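PDB 5DLK: TqaA from Penicillium aethiopicum, which is a fungal nonribosomal peptide synthetase whose terminal condensation-like domain, the part in this mutant chain, probably closes the peptide product into a macrocycle. Local coordinates for residues A[83-88]-A[193-199]; A[214-218]-A[314-318]; A[290-294]-A[455-460]. One frame throughout, in Å; residues are numbered along the deposited sequence.

Contact 1 of 3, residues A[83-88]-A[193-199]; sequences RLRETC and FAAIYNQ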
# COMPACT_ATOMS: atom_id res chain seq x y z
N ARG A 83 13.77 6.47 -26.80
CA ARG A 83 13.91 7.18 -25.54
C ARG A 83 12.97 6.60 -24.49
O ARG A 83 13.32 6.50 -23.32
CB ARG A 83 13.63 8.67 -25.73
CG ARG A 83 13.95 9.52 -24.51
CD ARG A 83 14.94 10.61 -24.86
NE ARG A 83 14.43 11.46 -25.92
CZ ARG A 83 15.14 12.40 -26.54
NH1 ARG A 83 16.40 12.60 -26.20
NH2 ARG A 83 14.59 13.13 -27.50
N LEU A 84 11.77 6.22 -24.92
CA LEU A 84 10.83 5.53 -24.05
C LEU A 84 11.46 4.26 -23.49
O LEU A 84 11.43 4.02 -22.28
CB LEU A 84 9.55 5.21 -24.82
CG LEU A 84 8.23 5.19 -24.05
CD1 LEU A 84 7.99 6.52 -23.33
CD2 LEU A 84 7.10 4.88 -25.02
N ARG A 85 12.05 3.45 -24.37
CA ARG A 85 12.71 2.20 -23.97
C ARG A 85 13.83 2.42 -22.97
O ARG A 85 13.92 1.71 -21.97
CB ARG A 85 13.27 1.47 -25.20
CG ARG A 85 12.24 0.82 -26.08
CD ARG A 85 12.90 0.11 -27.26
NE ARG A 85 11.90 -0.18 -28.27
CZ ARG A 85 11.73 0.51 -29.39
NH1 ARG A 85 12.54 1.52 -29.69
NH2 ARG A 85 10.76 0.17 -30.22
N GLU A 86 14.71 3.38 -23.25
CA GLU A 86 15.85 3.63 -22.37
C GLU A 86 15.44 4.24 -21.04
O GLU A 86 16.17 4.13 -20.05
CB GLU A 86 16.86 4.54 -23.06
CG GLU A 86 17.38 4.01 -24.38
CD GLU A 86 17.87 5.11 -25.31
OE1 GLU A 86 18.17 6.22 -24.81
OE2 GLU A 86 17.95 4.87 -26.53
N THR A 87 14.29 4.90 -21.01
CA THR A 87 13.79 5.49 -19.78
C THR A 87 13.39 4.40 -18.78
O THR A 87 13.63 4.52 -17.57
CB THR A 87 12.61 6.44 -20.06
OG1 THR A 87 13.06 7.50 -20.92
CG2 THR A 87 12.06 7.03 -18.76
N CYS A 88 12.79 3.32 -19.29
CA CYS A 88 12.51 2.14 -18.47
C CYS A 88 13.79 1.62 -17.81
O CYS A 88 13.82 1.30 -16.61
CB CYS A 88 11.87 1.04 -19.31
SG CYS A 88 10.28 1.49 -20.07
N PHE A 193 9.94 8.97 -14.14
CA PHE A 193 9.91 8.45 -15.51
C PHE A 193 9.86 9.60 -16.51
O PHE A 193 10.68 9.68 -17.43
CB PHE A 193 8.71 7.51 -15.73
CG PHE A 193 8.74 6.80 -17.06
CD1 PHE A 193 8.32 7.45 -18.22
CD2 PHE A 193 9.15 5.48 -17.16
CE1 PHE A 193 8.33 6.80 -19.45
CE2 PHE A 193 9.16 4.82 -18.38
CZ PHE A 193 8.75 5.49 -19.53
N ALA A 194 8.90 10.50 -16.32
CA ALA A 194 8.72 11.62 -17.23
C ALA A 194 9.98 12.49 -17.28
O ALA A 194 10.42 12.88 -18.36
CB ALA A 194 7.53 12.44 -16.82
N ALA A 195 10.55 12.77 -16.11
CA ALA A 195 11.75 13.59 -16.03
C ALA A 195 12.93 12.96 -16.76
O ALA A 195 13.71 13.66 -17.42
CB ALA A 195 12.12 13.85 -14.56
N ILE A 196 13.06 11.64 -16.67
CA ILE A 196 14.16 10.95 -17.33
C ILE A 196 13.95 10.98 -18.85
O ILE A 196 14.89 11.26 -19.60
CB ILE A 196 14.29 9.50 -16.86
CG1 ILE A 196 14.78 9.46 -15.41
CG2 ILE A 196 15.24 8.72 -17.77
CD1 ILE A 196 14.69 8.09 -14.77
N TYR A 197 12.72 10.72 -19.28
CA TYR A 197 12.37 10.83 -20.69
C TYR A 197 12.58 12.27 -21.20
O TYR A 197 13.11 12.48 -22.29
CB TYR A 197 10.92 10.40 -20.92
CG TYR A 197 10.46 10.49 -22.36
CD1 TYR A 197 10.62 9.42 -23.22
CD2 TYR A 197 9.87 11.65 -22.85
CE1 TYR A 197 10.20 9.49 -24.54
CE2 TYR A 197 9.44 11.73 -24.16
CZ TYR A 197 9.61 10.65 -25.00
OH TYR A 197 9.19 10.72 -26.31
N ASN A 198 12.16 13.25 -20.40
CA ASN A 198 12.29 14.66 -20.78
C ASN A 198 13.71 15.19 -20.62
O ASN A 198 13.97 16.37 -20.88
CB ASN A 198 11.36 15.52 -19.94
CG ASN A 198 9.91 15.28 -20.23
OD1 ASN A 198 9.56 14.76 -21.29
ND2 ASN A 198 9.05 15.66 -19.30
N GLN A 199 14.61 14.31 -20.19
CA GLN A 199 16.01 14.64 -19.94
C GLN A 199 16.15 15.80 -18.96
O GLN A 199 16.94 16.72 -19.16
CB GLN A 199 16.71 14.95 -21.26
CG GLN A 199 16.76 13.74 -22.18
CD GLN A 199 17.33 14.06 -23.55
OE1 GLN A 199 16.92 15.02 -24.20
NE2 GLN A 199 18.30 13.25 -23.98

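Contact 2 of 3, residues A[214-218]-A[314-318]; sequences HRVSS and NLPMD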
# COMPACT_ATOMS: atom_id res chain seq x y z
N HIS A 214 17.63 2.09 8.38
CA HIS A 214 17.33 3.17 9.32
C HIS A 214 16.39 2.72 10.45
O HIS A 214 16.60 3.09 11.62
CB HIS A 214 16.75 4.36 8.58
CG HIS A 214 16.73 5.62 9.38
ND1 HIS A 214 15.79 5.86 10.36
CD2 HIS A 214 17.55 6.70 9.37
CE1 HIS A 214 16.02 7.05 10.91
NE2 HIS A 214 17.08 7.57 10.32
N ARG A 215 15.35 1.94 10.13
CA ARG A 215 14.50 1.35 11.17
C ARG A 215 15.30 0.56 12.20
O ARG A 215 15.07 0.68 13.41
CB ARG A 215 13.44 0.42 10.58
CG ARG A 215 12.32 1.10 9.83
CD ARG A 215 11.09 0.19 9.82
NE ARG A 215 11.41 -1.16 9.38
CZ ARG A 215 10.54 -2.17 9.39
NH1 ARG A 215 9.30 -1.98 9.82
NH2 ARG A 215 10.91 -3.37 8.96
N VAL A 216 16.24 -0.25 11.73
CA VAL A 216 17.03 -1.10 12.61
C VAL A 216 18.00 -0.26 13.43
O VAL A 216 18.22 -0.53 14.61
CB VAL A 216 17.79 -2.19 11.82
CG1 VAL A 216 18.93 -2.80 12.65
CG2 VAL A 216 16.82 -3.28 11.39
N SER A 217 18.54 0.79 12.83
CA SER A 217 19.49 1.62 13.54
C SER A 217 18.82 2.37 14.70
O SER A 217 19.47 2.67 15.70
CB SER A 217 20.16 2.62 12.60
OG SER A 217 19.31 3.73 12.38
N SER A 218 17.52 2.66 14.57
CA SER A 218 16.84 3.43 15.61
C SER A 218 16.30 2.52 16.72
O SER A 218 15.91 2.99 17.79
CB SER A 218 15.72 4.28 15.01
OG SER A 218 14.67 3.47 14.50
N ASN A 314 7.19 8.86 8.89
CA ASN A 314 7.47 9.84 9.91
C ASN A 314 8.83 9.61 10.55
O ASN A 314 9.22 10.32 11.47
CB ASN A 314 6.35 9.84 10.95
CG ASN A 314 5.02 10.30 10.35
OD1 ASN A 314 4.77 11.49 10.22
ND2 ASN A 314 4.18 9.34 9.95
N LEU A 315 9.56 8.63 10.05
CA LEU A 315 10.96 8.43 10.45
C LEU A 315 11.85 9.57 9.96
O LEU A 315 11.79 9.96 8.80
CB LEU A 315 11.49 7.11 9.89
CG LEU A 315 11.34 5.84 10.71
CD1 LEU A 315 12.01 4.70 9.97
CD2 LEU A 315 11.96 6.01 12.08
N PRO A 316 12.70 10.09 10.85
CA PRO A 316 13.62 11.13 10.36
C PRO A 316 14.76 10.52 9.53
O PRO A 316 15.69 9.95 10.08
CB PRO A 316 14.15 11.76 11.65
CG PRO A 316 14.07 10.66 12.66
CD PRO A 316 12.86 9.84 12.29
N MET A 317 14.66 10.64 8.22
CA MET A 317 15.72 10.17 7.35
C MET A 317 15.65 10.95 6.05
O MET A 317 14.58 11.43 5.67
CB MET A 317 15.62 8.65 7.11
CG MET A 317 14.78 8.20 5.91
SD MET A 317 14.74 6.39 5.75
CE MET A 317 13.95 5.96 7.29
N ASP A 318 16.80 11.11 5.40
CA ASP A 318 16.85 11.84 4.14
C ASP A 318 15.97 11.15 3.11
O ASP A 318 15.98 9.92 3.00
CB ASP A 318 18.28 11.95 3.62
CG ASP A 318 19.17 12.76 4.55
OD1 ASP A 318 18.66 13.66 5.24
OD2 ASP A 318 20.39 12.49 4.59

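Contact 3 of 3, residues A[290-294]-A[455-460]; sequences ATALF and NISAII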
# COMPACT_ATOMS: atom_id res chain seq x y z
N ALA A 290 -16.02 7.18 13.14
CA ALA A 290 -17.29 6.56 12.77
C ALA A 290 -17.20 5.04 12.92
O ALA A 290 -18.13 4.38 13.42
CB ALA A 290 -17.68 6.95 11.32
N THR A 291 -16.09 4.48 12.48
CA THR A 291 -15.85 3.05 12.59
C THR A 291 -15.81 2.62 14.07
O THR A 291 -16.35 1.56 14.43
CB THR A 291 -14.54 2.66 11.89
OG1 THR A 291 -14.66 3.01 10.49
CG2 THR A 291 -14.28 1.16 12.01
N ALA A 292 -15.19 3.44 14.92
CA ALA A 292 -15.12 3.10 16.35
C ALA A 292 -16.49 3.08 17.00
O ALA A 292 -16.78 2.21 17.81
CB ALA A 292 -14.21 4.09 17.09
N LEU A 293 -17.33 4.04 16.63
CA LEU A 293 -18.67 4.08 17.20
C LEU A 293 -19.48 2.86 16.75
O LEU A 293 -20.22 2.26 17.55
CB LEU A 293 -19.40 5.37 16.82
CG LEU A 293 -20.78 5.47 17.48
CD1 LEU A 293 -20.66 5.48 19.01
CD2 LEU A 293 -21.48 6.72 16.98
N PHE A 294 -19.36 2.54 15.46
CA PHE A 294 -20.01 1.36 14.88
C PHE A 294 -19.61 0.12 15.68
O PHE A 294 -20.48 -0.69 16.08
CB PHE A 294 -19.63 1.22 13.40
CG PHE A 294 -20.14 -0.06 12.75
CD1 PHE A 294 -21.38 -0.09 12.15
CD2 PHE A 294 -19.35 -1.20 12.72
CE1 PHE A 294 -21.85 -1.27 11.54
CE2 PHE A 294 -19.81 -2.37 12.13
CZ PHE A 294 -21.07 -2.40 11.54
N ASN A 455 -23.89 1.79 6.81
CA ASN A 455 -23.85 2.24 8.21
C ASN A 455 -22.68 3.19 8.48
O ASN A 455 -22.85 4.24 9.11
CB ASN A 455 -23.74 1.05 9.15
CG ASN A 455 -24.99 0.18 9.20
OD1 ASN A 455 -24.94 -0.94 9.71
ND2 ASN A 455 -26.10 0.67 8.64
N ILE A 456 -21.50 2.78 8.04
CA ILE A 456 -20.30 3.61 8.22
C ILE A 456 -20.50 4.97 7.56
O ILE A 456 -20.23 6.00 8.17
CB ILE A 456 -19.03 2.93 7.63
CG1 ILE A 456 -18.70 1.62 8.36
CG2 ILE A 456 -17.83 3.88 7.69
CD1 ILE A 456 -18.40 1.79 9.85
N SER A 457 -20.98 4.98 6.31
CA SER A 457 -21.19 6.25 5.64
C SER A 457 -22.26 7.10 6.34
O SER A 457 -22.10 8.32 6.42
CB SER A 457 -21.54 6.03 4.16
OG SER A 457 -22.77 5.36 4.02
N ALA A 458 -23.31 6.47 6.87
CA ALA A 458 -24.36 7.20 7.58
C ALA A 458 -23.83 7.89 8.84
O ALA A 458 -24.20 9.03 9.15
CB ALA A 458 -25.51 6.26 7.95
N ILE A 459 -22.98 7.18 9.57
CA ILE A 459 -22.36 7.75 10.77
C ILE A 459 -21.45 8.91 10.42
O ILE A 459 -21.49 9.95 11.08
CB ILE A 459 -21.57 6.68 11.56
CG1 ILE A 459 -22.52 5.58 12.05
CG2 ILE A 459 -20.84 7.33 12.78
CD1 ILE A 459 -21.81 4.26 12.30
N ILE A 460 -20.64 8.75 9.37
CA ILE A 460 -19.76 9.85 8.94
C ILE A 460 -20.58 11.11 8.66
O ILE A 460 -20.25 12.21 9.11
CB ILE A 460 -18.95 9.46 7.69
CG1 ILE A 460 -17.92 8.36 8.03
CG2 ILE A 460 -18.24 10.68 7.12
CD1 ILE A 460 -17.23 7.74 6.78

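Contact 1 of 3, residues A[83-88]-A[193-199]
Two helices of the first lobe of the condensation-domain fold, 81-94 and 186-197, meet where Thr87 presses its methyl onto the ring of Phe193. The short segments run at 127° to each other, with axes 9.2 Å apart, and the closest backbone approach pairs Thr87 with Tyr197. Thr87 CG2 stands almost exactly above the middle of the Phe193 ring, 3.5 Å from its centroid and 4° off the normal, a textbook CH-pi contact. The same methyl also rests against Ile196 CG2. Both branches of the threonine are employed. With chi1 at -61° the methyl is thrown across to the neighbouring helix, while Thr87 OG1, beside Tyr197 CA, donates to Arg83 O at 2.6 Å. That carbonyl also receives Thr87 N, from the opposite face of its plane. The rim of the Phe193 ring is met in plane by Leu84 CD1 and by Cys88 SG, the latter 3.9 Å from CE2, a sulfur-aromatic contact at the edge. Leu84 CD1 also reaches Tyr197 CE1, and Arg83 CG lies 3.6 Å from Tyr197 CD1. The tyrosine hydroxyl is held beyond the interface by the backbone N of Asn80. Helix 186-197 finishes in a Schellman motif at Gln199, whose side chain comes beside the Arg83 guanidinium; their nearest nitrogens, both donors, make no hydrogen bond. Leu84 and Cys88 also touch Leu161 and Phe159 of strand 158-163, which ties the pair to the lobe's mixed sheet. No hydrogen bond joins the two segments, so their mutual hold is one of shape: a methyl seated on an aromatic face, with the threonine hydroxyl meanwhile bonded within its own helix, so that its methyl is the part that meets the ring.

Contact 2 of 3, residues A[214-218]-A[314-318]
His214 reaches from helix 208-218 to the loop 314-318, and its CB is the first atom to meet it, 3.5 Å from Met317 CE. With CG trans to the backbone N (chi1 -166°), the imidazole is carried out over the loop. CG is touched by the same methyl, whereas CD2, the next ring atom, lies 3.6 Å from Met317 CB. This CB sits over one ring face, displaced toward the rim and 21° off the normal, as a CH-pi contact. The methionine doubles back at chi3 (62°), which brings CE to CB and CG of His214 on the same face that Met317 CB covers; the sulfur lies obliquely to the ring. The loop follows strand 303-310 and Asn311, a phosphopantetheine-binding residue (no ligand is bound here) whose side chain is about 9 Å from that of Leu315, so the helix packs on a loop that lies near that site. Further along the ring, His214 ND1, buried with no polar partner in the model, has Met317 CE at 3.6 Å and Leu315 CD1 a little farther off. CE1 and NE2 both face Pro316 O, which lies oblique to the ring; His214 NE2 is 2.8 Å from Pro316 O, but the angle is too poor for a hydrogen bond. An alanine in place of His214 would lack the imidazole, and Met317 would probably be left without the ring face on which its CB rests. Beside the histidine, Arg215 CG packs on Leu315 CD1 at 3.6 Å, roughly at right angles, while its guanidinium is drawn away to Glu367 and to the carbonyl of His365.

Contact 3 of 3, residues A[290-294]-A[455-460]
Ala290 and Ile459 form the nearest backbone pair between helices 283-299 and 446-465, and aliphatic packing dominates what follows. Ala290 CB points into the facing helix, 3.5 Å from Ile459 CG2 and 3.6 Å from Ile460 CG1, and is small enough to sit between these two side chains. Ile459 then spans a full turn of the partner: its CG2 lies on Ala290 and, more loosely, on Leu293 CD2, while its other branch ends in CD1, 3.9 Å from Phe294 CB. Ile456 adds its CD1, 3.8 Å from Phe294 CB and also near Thr291. With CG1 anti to the carbonyl carbon (chi1 -64°) and chi2 at -61°, this CD1 is turned toward the neighbouring helix.

Of the two segments, Phe294 alone supplies a ring. Ile459 CD1 and Asn455 OD1 meet its edge, the latter 3.6 Å from Phe294 CE1; Ile456 CD1 lies obliquely, and His298 of the same helix also meets it.

Thr291 OG1 and Asn455 ND2 bond within their own helices, to Val287 O and Glu451 OE2. The segments cross at 118° with axes 9.1 Å apart. Thr291 touches strand 386-390 and Ile460 strand 265-272, so the two helices form a layer on the six-stranded sheet, as in the second lobe of the CoA-dependent acyltransferase fold shared by condensation domains.

How the contacts relate
The three contacts are spread over a two-lobed condensation-like domain. Contact 1 packs two helices beside the five-stranded mixed sheet; contact 3 does likewise against the six-stranded sheet, and their centres, about 45 Å apart, lie on opposite sides of the chain's centre. Contact 2 lies between, its centre about 31 Å from that of contact 1 and 35 Å from that of contact 3. Along the chain, helix 208-218 of contact 2 follows helix 186-197 of contact 1 directly, while contacts 2 and 3 interleave, the loop 314-318 falling between 290-294 and 455-460. Contacts 1 and 3 thus each pack helices onto the sheet of a different lobe, and contact 2 joins a helix to a loop near a phosphopantetheine-binding residue.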